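Local coordinates for twin-arginine translocation pathway signal protein (PDB 2RJO), which probably serves as the periplasmic sugar-binding component of a transport or sensing system, and holds beta-D-galactopyranose in the cleft between its two lobes, at residues A[114-119]-A[249-254]; A[121-126]-A[159-164]; A[146-151]-A[176-181]; A[152-157]-A[228-233]. One frame throughout, in Å; residues are numbered along the deposited sequence.

Interaction 1: A[114-119]-A[249-254]; sequences LSYDGV and VDWDPF
Tyr116 and Trp251 lie across one another as an aromatic pair and carry this buried contact. The rings meet obliquely, their planes 48° apart, with the centroid of the phenol ring 4.8 Å from that of the indole six-membered ring. Trp251 CE3 comes over one face of the tyrosine toward its rim, 3.5 Å from Tyr116 CD1. Trp251 CB sits over the same ring as a CH-pi contact, 4.3 Å from its centroid. The two segments are consistent with two of the interlobe crossovers of a periplasmic binding protein, each joining a strand to a helix; Asp117 and Asp252 N-cap these helices. Among polar contacts, Tyr116 OH stands 2.5 Å from Trp251 O; so short a separation is doubtful as a bond, since the hydroxyl could also give its proton elsewhere. Asp250 OD1 closes an Asx turn, taking Asp252 N at 3.0 Å from above the carboxylate plane. Trp95 meets both rings, and Trp251 also touches the galactose.

Interaction 2: A[121-126]-A[159-164]; sequences YGEETA and DAALKK
Glu123 meets Ala160 and Ala161 where helix 118-132 passes helix 149-163, and its CA is the one nearest to Ala161 CA, at 5.2 Å. The acid leaves its helix with CG anti to the backbone N (chi1 165°) and stays extended beyond it, which carries the carboxylate out over the neighbouring helix. OE2 of Glu123 lies 3.9 Å from Ala160 CB and 3.8 Å from Ala160 O; an ionised carboxylate and a carbonyl have no proton to share, so this is mere proximity. The backbone carbonyl oxygen of Glu123 also reaches the second helix, 4.0 Å from Ala161 CB. One turn on, Ala126 directs its methyl at the same alanine, and Ala126 CB and Ala161 CB are only 3.4 Å apart, closer than two methyl carbons normally come. Thr127 and Phe130, further along helix 118-132, continue the cover of Ala161. Over the short segments the axes approach to 8.3 Å and cross at -50°, a close passage that methyl groups permit. Both helices flank the parallel sheet of one lobe. Lys163 NZ stays 6.7 Å from Glu123 OE2, too distant for a salt bridge, so any attraction would be weak and probably screened by solvent. The contact therefore rests on alanine-to-alanine packing, with the acidic group on the more solvent-accessible side and no hydrogen bond across it.

Interaction 3: A[146-151]-A[176-181]; sequences FSNVPA and ADWNSQ. With GAL (beta-D-galactopyranose), chain B.
A single water bridges Phe146 and Asp177, accepting from Phe146 N at 2.7 Å and donating to Asp177 OD1 at 3.0 Å, so that both segments grip the same oxygen. The rest of the contact is centred on the indole of Trp178. This residue occupies a type I' beta turn, from Ala176 to Asn179, whose chain reversal sends the side chain toward the start of helix 149-163. With CG anti to its carbonyl carbon (chi1 -48°), the indole points its edge at the first turn of that helix. Ala151 CB meets it obliquely, 3.5 Å from Trp178 CZ2, and Pro150 CG approaches the same carbon at 4.1 Å. Asn148, the N-cap residue of that helix, brings its amide to the pyrrole edge of the indole, the two planes 39° apart. One face of the tryptophan is given to the sugar: GAL O4 stands over it near the rim, 3.1 Å from Trp178 CZ2, while GAL O1 lies 3.3 Å from Trp178 CG at the other end. Pro150 CG, 3.4 Å from GAL O4, closes in beside that hydroxyl. Hydrogen bonds to the sugar come from, among others, Asp70, Arg13, Asn205 and Tyr20. Here the start of a helix edges the indole, and an aromatic ring laid against a face of the pyranose is a familiar feature of periplasmic sugar-binding proteins.

Interaction 4: A[152-157]-A[228-233]; sequences IERKAG and TGMDGT. With GAL (beta-D-galactopyranose), chain B.
The galactose site brings Arg154 of helix 149-163 together with Met230 and Asp231 of the loop that follows strand 227-228. Arg154 is fully extended from CG to NE (chi2 171°, chi3 -170°), and its aliphatic part runs alongside the selenomethionine in the opposite direction, with Arg154 CD 3.8 Å from Met230 SE. At its far end the guanidinium meets GAL O3 edge-on and in plane, NH1 of Arg154 donating at 2.9 Å and NH2 at 3.0 Å. The first turns of this helix and the loop after the strand face the cleft, as in the periplasmic binding protein fold. Asp231 takes two hydroxyls: GAL O3 donates to Asp231 OD1 and GAL O2 donates to Asp231 OD2, each at 2.7 Å. Three bonds thus fix O3, donor and acceptor at once. Arg154 NH1 remains 4.3 Å from Asp231 OD1, beyond a salt bridge; the two charges are bridged by O3, which each of them bonds. A cation-pi contact with Trp95 and a bond from Arg154 NH1 to Ala204 O further hold the guanidinium.

How the interactions relate
Three of the contacts are buried around the ligand cleft, while interaction 2 is partly exposed, its centre about 18 Å from the centre of the chain. Interactions 3 and 4 both touch the galactose but divide the work, one offering an aromatic face and the other charged and hydroxyl-directed bonds. Helix 149-163 serves interactions 3, 4 and 2 in turn, from cleft end to outer end, as polar recognition gives way to methyl packing. Helix 118-132 likewise joins interactions 1 and 2. Interaction 1, at the probable interlobe crossing, meets interaction 4 in a probable hydrogen bond between Val249 O and Asp231 N (2.6 Å); interaction 4 touches interaction 2 where Met230 CE lies 3.7 Å from Gly122 CA.

Interaction 1: A[114-119]-A[249-254]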
loop_
_atom_site.group_PDB
_atom_site.type_symbol
_atom_site.label_atom_id
_atom_site.label_comp_id
_atom_site.label_asym_id
_atom_site.label_seq_id
_atom_site.Cartn_x
_atom_site.Cartn_y
_atom_site.Cartn_z
ATOM N N LEU A 114 0.777 5.139 9.324
ATOM C CA LEU A 114 -0.128 5.641 8.302
ATOM C C LEU A 114 -0.799 4.471 7.606
ATOM O O LEU A 114 -0.187 3.430 7.393
ATOM C CB LEU A 114 0.633 6.466 7.265
ATOM C CG LEU A 114 1.445 7.657 7.773
ATOM C CD1 LEU A 114 2.040 8.359 6.571
ATOM C CD2 LEU A 114 0.571 8.606 8.585
ATOM N N SER A 115 -2.064 4.639 7.247
ATOM C CA SER A 115 -2.772 3.570 6.580
ATOM C C SER A 115 -4.039 4.099 5.939
ATOM O O SER A 115 -4.328 5.290 6.000
ATOM C CB SER A 115 -3.116 2.469 7.585
ATOM O OG SER A 115 -3.640 1.325 6.934
ATOM N N TYR A 116 -4.777 3.203 5.303
ATOM C CA TYR A 116 -6.029 3.561 4.666
ATOM C C TYR A 116 -7.016 2.489 5.067
ATOM O O TYR A 116 -6.617 1.382 5.449
ATOM C CB TYR A 116 -5.879 3.578 3.151
ATOM C CG TYR A 116 -4.959 4.642 2.631
ATOM C CD1 TYR A 116 -5.462 5.755 1.983
ATOM C CD2 TYR A 116 -3.578 4.518 2.751
ATOM C CE1 TYR A 116 -4.614 6.724 1.454
ATOM C CE2 TYR A 116 -2.717 5.476 2.227
ATOM C CZ TYR A 116 -3.242 6.577 1.577
ATOM O OH TYR A 116 -2.405 7.527 1.034
ATOM N N ASP A 117 -8.297 2.823 4.978
ATOM C CA ASP A 117 -9.383 1.916 5.322
ATOM C C ASP A 117 -9.560 0.855 4.232
ATOM O O ASP A 117 -10.348 1.041 3.298
ATOM C CB ASP A 117 -10.672 2.726 5.476
ATOM C CG ASP A 117 -11.847 1.881 5.900
ATOM O OD1 ASP A 117 -11.781 0.636 5.778
ATOM O OD2 ASP A 117 -12.852 2.472 6.350
ATOM N N GLY A 118 -8.850 -0.262 4.367
ATOM C CA GLY A 118 -8.935 -1.320 3.374
ATOM C C GLY A 118 -10.294 -1.991 3.250
ATOM O O GLY A 118 -10.631 -2.533 2.190
ATOM N N VAL A 119 -11.077 -1.969 4.328
ATOM C CA VAL A 119 -12.395 -2.588 4.304
ATOM C C VAL A 119 -13.324 -1.760 3.432
ATOM O O VAL A 119 -14.103 -2.304 2.644
ATOM C CB VAL A 119 -13.012 -2.679 5.723
ATOM C CG1 VAL A 119 -14.327 -3.463 5.674
ATOM C CG2 VAL A 119 -12.029 -3.347 6.677
ATOM N N VAL A 249 -7.568 2.094 -6.676
ATOM C CA VAL A 249 -7.616 3.105 -5.633
ATOM C C VAL A 249 -6.211 3.667 -5.473
ATOM O O VAL A 249 -5.251 2.924 -5.275
ATOM C CB VAL A 249 -8.124 2.514 -4.296
ATOM C CG1 VAL A 249 -8.248 3.620 -3.253
ATOM C CG2 VAL A 249 -9.484 1.841 -4.509
ATOM N N ASP A 250 -6.087 4.985 -5.583
ATOM C CA ASP A 250 -4.790 5.633 -5.480
ATOM C C ASP A 250 -4.424 6.039 -4.053
ATOM O O ASP A 250 -5.076 6.905 -3.457
ATOM C CB ASP A 250 -4.762 6.847 -6.405
ATOM C CG ASP A 250 -3.359 7.333 -6.682
ATOM O OD1 ASP A 250 -2.393 6.668 -6.240
ATOM O OD2 ASP A 250 -3.220 8.376 -7.350
ATOM N N TRP A 251 -3.388 5.387 -3.516
ATOM C CA TRP A 251 -2.894 5.644 -2.163
ATOM C C TRP A 251 -1.831 6.727 -2.250
ATOM O O TRP A 251 -1.428 7.303 -1.246
ATOM C CB TRP A 251 -2.222 4.401 -1.571
ATOM C CG TRP A 251 -2.955 3.087 -1.705
ATOM C CD1 TRP A 251 -2.437 1.919 -2.193
ATOM C CD2 TRP A 251 -4.278 2.771 -1.241
ATOM N NE1 TRP A 251 -3.344 0.899 -2.054
ATOM C CE2 TRP A 251 -4.483 1.391 -1.471
ATOM C CE3 TRP A 251 -5.306 3.513 -0.645
ATOM C CZ2 TRP A 251 -5.677 0.739 -1.129
ATOM C CZ3 TRP A 251 -6.496 2.861 -0.306
ATOM C CH2 TRP A 251 -6.667 1.489 -0.548
ATOM N N ASP A 252 -1.367 6.978 -3.466
ATOM C CA ASP A 252 -0.334 7.968 -3.704
ATOM C C ASP A 252 0.943 7.542 -2.975
ATOM O O ASP A 252 1.353 8.147 -1.985
ATOM C CB ASP A 252 -0.783 9.337 -3.211
ATOM C CG ASP A 252 -0.057 10.457 -3.903
ATOM O OD1 ASP A 252 1.029 10.195 -4.471
ATOM O OD2 ASP A 252 -0.565 11.597 -3.869
ATOM N N PRO A 253 1.570 6.457 -3.451
ATOM C CA PRO A 253 2.802 5.942 -2.853
ATOM C C PRO A 253 3.894 7.004 -2.844
ATOM O O PRO A 253 4.646 7.119 -1.880
ATOM C CB PRO A 253 3.134 4.727 -3.724
ATOM C CG PRO A 253 2.403 4.996 -5.015
ATOM C CD PRO A 253 1.114 5.589 -4.548
ATOM N N PHE A 254 3.976 7.788 -3.910
ATOM C CA PHE A 254 4.966 8.856 -3.967
ATOM C C PHE A 254 4.831 9.707 -2.702
ATOM O O PHE A 254 5.779 9.871 -1.951
ATOM C CB PHE A 254 4.719 9.731 -5.191
ATOM C CG PHE A 254 5.681 10.870 -5.324
ATOM C CD1 PHE A 254 6.860 10.721 -6.047
ATOM C CD2 PHE A 254 5.409 12.099 -4.730
ATOM C CE1 PHE A 254 7.762 11.783 -6.181
ATOM C CE2 PHE A 254 6.302 13.169 -4.853
ATOM C CZ PHE A 254 7.484 13.009 -5.585
#

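Interaction 2: A[121-126]-A[159-164]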
loop_
_atom_site.group_PDB
_atom_site.type_symbol
_atom_site.label_atom_id
_atom_site.label_comp_id
_atom_site.label_asym_id
_atom_site.label_seq_id
_atom_site.Cartn_x
_atom_site.Cartn_y
_atom_site.Cartn_z
ATOM N N TYR A 121 -12.462 0.678 0.999
ATOM C CA TYR A 121 -12.013 0.682 -0.382
ATOM C C TYR A 121 -12.121 -0.678 -1.058
ATOM O O TYR A 121 -12.401 -0.750 -2.247
ATOM C CB TYR A 121 -10.583 1.204 -0.463
ATOM C CG TYR A 121 -10.492 2.665 -0.117
ATOM C CD1 TYR A 121 -11.072 3.634 -0.935
ATOM C CD2 TYR A 121 -9.861 3.083 1.044
ATOM C CE1 TYR A 121 -11.024 4.988 -0.597
ATOM C CE2 TYR A 121 -9.808 4.432 1.392
ATOM C CZ TYR A 121 -10.386 5.374 0.571
ATOM O OH TYR A 121 -10.316 6.712 0.921
ATOM N N GLY A 122 -11.899 -1.750 -0.308
ATOM C CA GLY A 122 -12.006 -3.080 -0.881
ATOM C C GLY A 122 -13.443 -3.320 -1.297
ATOM O O GLY A 122 -13.724 -3.913 -2.345
ATOM N N GLU A 123 -14.362 -2.851 -0.460
ATOM C CA GLU A 123 -15.776 -2.988 -0.738
ATOM C C GLU A 123 -16.127 -2.067 -1.896
ATOM O O GLU A 123 -17.041 -2.345 -2.663
ATOM C CB GLU A 123 -16.605 -2.624 0.500
ATOM C CG GLU A 123 -18.078 -2.377 0.214
ATOM C CD GLU A 123 -18.952 -2.535 1.449
ATOM O OE1 GLU A 123 -18.572 -2.018 2.527
ATOM O OE2 GLU A 123 -20.022 -3.170 1.328
ATOM N N GLU A 124 -15.385 -0.974 -2.028
ATOM C CA GLU A 124 -15.633 -0.019 -3.102
ATOM C C GLU A 124 -15.308 -0.590 -4.476
ATOM O O GLU A 124 -16.128 -0.505 -5.395
ATOM C CB GLU A 124 -14.820 1.261 -2.893
ATOM C CG GLU A 124 -15.669 2.478 -2.577
ATOM C CD GLU A 124 -15.133 3.752 -3.209
ATOM O OE1 GLU A 124 -13.969 4.116 -2.957
ATOM O OE2 GLU A 124 -15.887 4.404 -3.958
ATOM N N THR A 125 -14.112 -1.164 -4.617
ATOM C CA THR A 125 -13.692 -1.737 -5.894
ATOM C C THR A 125 -14.528 -2.973 -6.226
ATOM O O THR A 125 -14.841 -3.232 -7.392
ATOM C CB THR A 125 -12.185 -2.120 -5.880
ATOM O OG1 THR A 125 -11.966 -3.224 -4.991
ATOM C CG2 THR A 125 -11.346 -0.940 -5.435
ATOM N N ALA A 126 -14.897 -3.727 -5.197
ATOM C CA ALA A 126 -15.703 -4.922 -5.372
ATOM C C ALA A 126 -17.112 -4.545 -5.813
ATOM O O ALA A 126 -17.724 -5.240 -6.629
ATOM C CB ALA A 126 -15.765 -5.702 -4.067
ATOM N N ASP A 159 -15.531 -9.460 0.877
ATOM C CA ASP A 159 -16.559 -10.301 1.486
ATOM C C ASP A 159 -17.832 -9.539 1.842
ATOM O O ASP A 159 -18.912 -10.133 1.909
ATOM C CB ASP A 159 -16.022 -10.985 2.751
ATOM C CG ASP A 159 -14.870 -11.935 2.465
ATOM O OD1 ASP A 159 -14.755 -12.421 1.320
ATOM O OD2 ASP A 159 -14.084 -12.213 3.398
ATOM N N ALA A 160 -17.708 -8.238 2.089
ATOM C CA ALA A 160 -18.864 -7.416 2.438
ATOM C C ALA A 160 -19.657 -7.021 1.191
ATOM O O ALA A 160 -20.890 -6.906 1.226
ATOM C CB ALA A 160 -18.410 -6.164 3.181
ATOM N N ALA A 161 -18.948 -6.803 0.090
ATOM C CA ALA A 161 -19.607 -6.433 -1.150
ATOM C C ALA A 161 -20.403 -7.650 -1.623
ATOM O O ALA A 161 -21.484 -7.519 -2.197
ATOM C CB ALA A 161 -18.571 -6.027 -2.181
ATOM N N LEU A 162 -19.859 -8.833 -1.369
ATOM C CA LEU A 162 -20.505 -10.083 -1.747
ATOM C C LEU A 162 -21.821 -10.246 -0.987
ATOM O O LEU A 162 -22.840 -10.624 -1.569
ATOM C CB LEU A 162 -19.584 -11.267 -1.442
ATOM C CG LEU A 162 -18.340 -11.436 -2.328
ATOM C CD1 LEU A 162 -17.382 -12.439 -1.708
ATOM C CD2 LEU A 162 -18.761 -11.895 -3.704
ATOM N N LYS A 163 -21.799 -9.941 0.307
ATOM C CA LYS A 163 -22.990 -10.062 1.135
ATOM C C LYS A 163 -24.095 -9.151 0.622
ATOM O O LYS A 163 -25.284 -9.425 0.813
ATOM C CB LYS A 163 -22.665 -9.707 2.588
ATOM C CG LYS A 163 -23.805 -9.962 3.563
ATOM C CD LYS A 163 -24.047 -8.764 4.491
ATOM C CE LYS A 163 -24.627 -7.580 3.722
ATOM N NZ LYS A 163 -24.964 -6.394 4.598
ATOM N N LYS A 164 -23.706 -8.073 -0.049
ATOM C CA LYS A 164 -24.682 -7.125 -0.559
ATOM C C LYS A 164 -25.056 -7.405 -2.016
ATOM O O LYS A 164 -25.854 -6.682 -2.618
ATOM C CB LYS A 164 -24.140 -5.704 -0.402
ATOM C CG LYS A 164 -25.212 -4.634 -0.464
ATOM C CD LYS A 164 -26.232 -4.804 0.679
ATOM C CE LYS A 164 -27.379 -3.798 0.545
ATOM N NZ LYS A 164 -28.207 -3.749 1.785
#

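Interaction 3: A[146-151]-A[176-181]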
loop_
_atom_site.group_PDB
_atom_site.type_symbol
_atom_site.label_atom_id
_atom_site.label_comp_id
_atom_site.label_asym_id
_atom_site.label_seq_id
_atom_site.Cartn_x
_atom_site.Cartn_y
_atom_site.Cartn_z
ATOM N N PHE A 146 -1.107 -13.156 3.375
ATOM C CA PHE A 146 -2.077 -13.524 4.399
ATOM C C PHE A 146 -2.130 -12.634 5.646
ATOM O O PHE A 146 -3.185 -12.093 5.990
ATOM C CB PHE A 146 -1.829 -14.993 4.798
ATOM C CG PHE A 146 -2.512 -15.412 6.066
ATOM C CD1 PHE A 146 -3.891 -15.282 6.209
ATOM C CD2 PHE A 146 -1.769 -15.942 7.121
ATOM C CE1 PHE A 146 -4.527 -15.681 7.403
ATOM C CE2 PHE A 146 -2.383 -16.342 8.310
ATOM C CZ PHE A 146 -3.766 -16.210 8.456
ATOM N N SER A 147 -0.999 -12.478 6.321
ATOM C CA SER A 147 -0.954 -11.692 7.551
ATOM C C SER A 147 -0.929 -10.162 7.447
ATOM O O SER A 147 -1.102 -9.482 8.463
ATOM C CB SER A 147 0.227 -12.157 8.407
ATOM O OG SER A 147 1.453 -12.011 7.705
ATOM N N ASN A 148 -0.703 -9.613 6.252
ATOM C CA ASN A 148 -0.665 -8.151 6.064
ATOM C C ASN A 148 -2.005 -7.489 6.393
ATOM O O ASN A 148 -3.063 -7.969 5.985
ATOM C CB ASN A 148 -0.284 -7.814 4.616
ATOM C CG ASN A 148 1.213 -7.864 4.372
ATOM O OD1 ASN A 148 1.949 -8.568 5.067
ATOM N ND2 ASN A 148 1.673 -7.125 3.363
ATOM N N VAL A 149 -1.957 -6.374 7.118
ATOM C CA VAL A 149 -3.179 -5.675 7.494
ATOM C C VAL A 149 -4.024 -5.225 6.295
ATOM O O VAL A 149 -5.248 -5.332 6.328
ATOM C CB VAL A 149 -2.871 -4.463 8.379
ATOM C CG1 VAL A 149 -4.158 -3.768 8.788
ATOM C CG2 VAL A 149 -2.111 -4.913 9.623
ATOM N N PRO A 150 -3.392 -4.707 5.222
ATOM C CA PRO A 150 -4.238 -4.293 4.095
ATOM C C PRO A 150 -4.842 -5.485 3.354
ATOM O O PRO A 150 -5.950 -5.401 2.825
ATOM C CB PRO A 150 -3.288 -3.448 3.230
ATOM C CG PRO A 150 -1.935 -4.018 3.525
ATOM C CD PRO A 150 -2.000 -4.264 5.026
ATOM N N ALA A 151 -4.130 -6.605 3.339
ATOM C CA ALA A 151 -4.626 -7.810 2.675
ATOM C C ALA A 151 -5.879 -8.310 3.391
ATOM O O ALA A 151 -6.850 -8.727 2.762
ATOM C CB ALA A 151 -3.554 -8.899 2.691
ATOM N N ALA A 176 -1.766 -14.348 -3.751
ATOM C CA ALA A 176 -0.701 -14.247 -4.747
ATOM C C ALA A 176 0.430 -13.349 -4.228
ATOM O O ALA A 176 1.295 -12.908 -4.990
ATOM C CB ALA A 176 -1.255 -13.712 -6.055
ATOM N N ASP A 177 0.395 -13.076 -2.925
ATOM C CA ASP A 177 1.413 -12.275 -2.251
ATOM C C ASP A 177 1.799 -10.949 -2.928
ATOM O O ASP A 177 2.988 -10.628 -3.002
ATOM C CB ASP A 177 2.697 -13.102 -2.064
ATOM C CG ASP A 177 2.508 -14.312 -1.157
ATOM O OD1 ASP A 177 1.707 -14.245 -0.202
ATOM O OD2 ASP A 177 3.191 -15.334 -1.396
ATOM N N TRP A 178 0.815 -10.195 -3.422
ATOM C CA TRP A 178 1.059 -8.898 -4.084
ATOM C C TRP A 178 1.904 -8.966 -5.368
ATOM O O TRP A 178 2.225 -7.929 -5.949
ATOM C CB TRP A 178 1.776 -7.939 -3.131
ATOM C CG TRP A 178 1.205 -7.831 -1.734
ATOM C CD1 TRP A 178 1.866 -8.082 -0.567
ATOM C CD2 TRP A 178 -0.105 -7.370 -1.360
ATOM N NE1 TRP A 178 1.057 -7.800 0.506
ATOM C CE2 TRP A 178 -0.156 -7.364 0.049
ATOM C CE3 TRP A 178 -1.238 -6.964 -2.081
ATOM C CZ2 TRP A 178 -1.305 -6.961 0.755
ATOM C CZ3 TRP A 178 -2.380 -6.564 -1.379
ATOM C CH2 TRP A 178 -2.401 -6.568 0.025
ATOM N N ASN A 179 2.258 -10.171 -5.806
ATOM C CA ASN A 179 3.122 -10.364 -6.972
ATOM C C ASN A 179 2.380 -10.752 -8.261
ATOM O O ASN A 179 1.603 -11.703 -8.267
ATOM C CB ASN A 179 4.154 -11.434 -6.602
ATOM C CG ASN A 179 5.264 -11.557 -7.613
ATOM O OD1 ASN A 179 5.038 -11.964 -8.751
ATOM N ND2 ASN A 179 6.481 -11.206 -7.204
ATOM N N SER A 180 2.621 -10.026 -9.353
ATOM C CA SER A 180 1.943 -10.332 -10.620
ATOM C C SER A 180 2.369 -11.676 -11.178
ATOM O O SER A 180 1.570 -12.373 -11.790
ATOM C CB SER A 180 2.232 -9.260 -11.674
ATOM O OG SER A 180 3.593 -9.282 -12.054
ATOM N N GLN A 181 3.633 -12.027 -10.957
ATOM C CA GLN A 181 4.200 -13.281 -11.445
ATOM C C GLN A 181 3.610 -14.487 -10.736
ATOM O O GLN A 181 3.692 -15.610 -11.230
ATOM C CB GLN A 181 5.714 -13.267 -11.266
ATOM C CG GLN A 181 6.457 -14.241 -12.155
ATOM C CD GLN A 181 7.675 -13.593 -12.787
ATOM O OE1 GLN A 181 8.075 -12.486 -12.394
ATOM N NE2 GLN A 181 8.274 -14.274 -13.766
HETATM C C1 GAL B . 2.187 -3.823 -1.553
HETATM C C2 GAL B . 0.782 -3.446 -2.078
HETATM C C3 GAL B . 0.221 -2.299 -1.207
HETATM C C4 GAL B . 0.147 -2.780 0.252
HETATM C C5 GAL B . 1.592 -3.167 0.676
HETATM C C6 GAL B . 1.559 -3.655 2.109
HETATM O O1 GAL B . 2.707 -4.903 -2.350
HETATM O O2 GAL B . 0.878 -3.005 -3.431
HETATM O O3 GAL B . -1.089 -1.945 -1.647
HETATM O O4 GAL B . -0.694 -3.932 0.317
HETATM O O5 GAL B . 2.104 -4.253 -0.165
HETATM O O6 GAL B . 2.882 -3.995 2.478
HETATM O O HOH W 1 0.339 -15.126 2.296
#

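Interaction 4: A[152-157]-A[228-233]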
loop_
_atom_site.group_PDB
_atom_site.type_symbol
_atom_site.label_atom_id
_atom_site.label_comp_id
_atom_site.label_asym_id
_atom_site.label_seq_id
_atom_site.Cartn_x
_atom_site.Cartn_y
_atom_site.Cartn_z
ATOM N N ILE A 152 -5.834 -8.261 4.716
ATOM C CA ILE A 152 -6.927 -8.699 5.567
ATOM C C ILE A 152 -8.129 -7.762 5.449
ATOM O O ILE A 152 -9.276 -8.211 5.324
ATOM C CB ILE A 152 -6.464 -8.757 7.056
ATOM C CG1 ILE A 152 -5.421 -9.854 7.234
ATOM C CG2 ILE A 152 -7.640 -8.986 7.976
ATOM C CD1 ILE A 152 -4.791 -9.868 8.627
ATOM N N GLU A 153 -7.866 -6.461 5.473
ATOM C CA GLU A 153 -8.938 -5.484 5.385
ATOM C C GLU A 153 -9.607 -5.442 4.015
ATOM O O GLU A 153 -10.825 -5.457 3.936
ATOM C CB GLU A 153 -8.422 -4.090 5.765
ATOM C CG GLU A 153 -7.709 -4.059 7.100
ATOM C CD GLU A 153 -7.485 -2.651 7.626
ATOM O OE1 GLU A 153 -7.127 -1.754 6.829
ATOM O OE2 GLU A 153 -7.654 -2.448 8.848
ATOM N N ARG A 154 -8.819 -5.398 2.941
ATOM C CA ARG A 154 -9.378 -5.356 1.584
ATOM C C ARG A 154 -10.225 -6.610 1.309
ATOM O O ARG A 154 -11.293 -6.538 0.697
ATOM C CB ARG A 154 -8.245 -5.232 0.560
ATOM C CG ARG A 154 -7.425 -3.957 0.744
ATOM C CD ARG A 154 -6.158 -3.915 -0.107
ATOM N NE ARG A 154 -5.315 -2.784 0.282
ATOM C CZ ARG A 154 -4.140 -2.480 -0.267
ATOM N NH1 ARG A 154 -3.635 -3.220 -1.250
ATOM N NH2 ARG A 154 -3.464 -1.427 0.178
ATOM N N LYS A 155 -9.738 -7.752 1.778
ATOM C CA LYS A 155 -10.449 -9.008 1.615
ATOM C C LYS A 155 -11.751 -8.916 2.397
ATOM O O LYS A 155 -12.781 -9.472 1.995
ATOM C CB LYS A 155 -9.631 -10.170 2.157
ATOM C CG LYS A 155 -10.347 -11.499 2.061
ATOM C CD LYS A 155 -9.561 -12.589 2.746
ATOM C CE LYS A 155 -10.232 -13.945 2.552
ATOM N NZ LYS A 155 -9.589 -14.974 3.401
ATOM N N ALA A 156 -11.700 -8.209 3.518
ATOM C CA ALA A 156 -12.877 -8.038 4.349
ATOM C C ALA A 156 -13.848 -7.152 3.580
ATOM O O ALA A 156 -15.066 -7.338 3.644
ATOM C CB ALA A 156 -12.488 -7.394 5.679
ATOM N N GLY A 157 -13.296 -6.182 2.850
ATOM C CA GLY A 157 -14.124 -5.300 2.054
ATOM C C GLY A 157 -14.805 -6.082 0.942
ATOM O O GLY A 157 -15.964 -5.814 0.609
ATOM N N THR A 228 -10.420 -5.562 -11.231
ATOM C CA THR A 228 -10.148 -4.406 -10.384
ATOM C C THR A 228 -8.880 -4.618 -9.560
ATOM O O THR A 228 -8.467 -5.751 -9.308
ATOM C CB THR A 228 -11.304 -4.103 -9.421
ATOM O OG1 THR A 228 -11.521 -5.220 -8.552
ATOM C CG2 THR A 228 -12.567 -3.787 -10.194
ATOM N N GLY A 229 -8.265 -3.516 -9.147
ATOM C CA GLY A 229 -7.051 -3.586 -8.362
ATOM C C GLY A 229 -7.040 -2.515 -7.290
ATOM O O GLY A 229 -8.098 -2.044 -6.880
HETATM N N MSE A 230 -5.855 -2.139 -6.831
HETATM C CA MSE A 230 -5.711 -1.112 -5.808
HETATM C C MSE A 230 -4.263 -0.672 -5.741
HETATM O O MSE A 230 -3.368 -1.505 -5.728
HETATM C CB MSE A 230 -6.172 -1.625 -4.429
HETATM C CG MSE A 230 -7.646 -1.349 -4.136
HETATM SE SE MSE A 230 -8.237 -1.816 -2.477
HETATM C CE MSE A 230 -8.909 -3.411 -2.813
ATOM N N ASP A 231 -4.056 0.642 -5.707
ATOM C CA ASP A 231 -2.732 1.257 -5.639
ATOM C C ASP A 231 -2.712 2.508 -6.510
ATOM O O ASP A 231 -2.146 3.522 -6.125
ATOM C CB ASP A 231 -1.622 0.296 -6.101
ATOM C CG ASP A 231 -1.158 -0.654 -4.992
ATOM O OD1 ASP A 231 -1.541 -0.432 -3.825
ATOM O OD2 ASP A 231 -0.406 -1.611 -5.286
ATOM N N GLY A 232 -3.337 2.427 -7.679
ATOM C CA GLY A 232 -3.372 3.561 -8.579
ATOM C C GLY A 232 -2.027 3.827 -9.222
ATOM O O GLY A 232 -1.701 4.967 -9.526
ATOM N N THR A 233 -1.240 2.776 -9.426
ATOM C CA THR A 233 0.077 2.905 -10.039
ATOM C C THR A 233 -0.081 3.243 -11.522
ATOM O O THR A 233 -1.083 2.886 -12.139
ATOM C CB THR A 233 0.884 1.591 -9.906
ATOM O OG1 THR A 233 0.261 0.560 -10.683
ATOM C CG2 THR A 233 0.939 1.147 -8.454
HETATM C C1 GAL B . 2.187 -3.823 -1.553
HETATM C C2 GAL B . 0.782 -3.446 -2.078
HETATM C C3 GAL B . 0.221 -2.299 -1.207
HETATM C C4 GAL B . 0.147 -2.780 0.252
HETATM C C5 GAL B . 1.592 -3.167 0.676
HETATM C C6 GAL B . 1.559 -3.655 2.109
HETATM O O1 GAL B . 2.707 -4.903 -2.350
HETATM O O2 GAL B . 0.878 -3.005 -3.431
HETATM O O3 GAL B . -1.089 -1.945 -1.647
HETATM O O4 GAL B . -0.694 -3.932 0.317
HETATM O O5 GAL B . 2.104 -4.253 -0.165
HETATM O O6 GAL B . 2.882 -3.995 2.478
#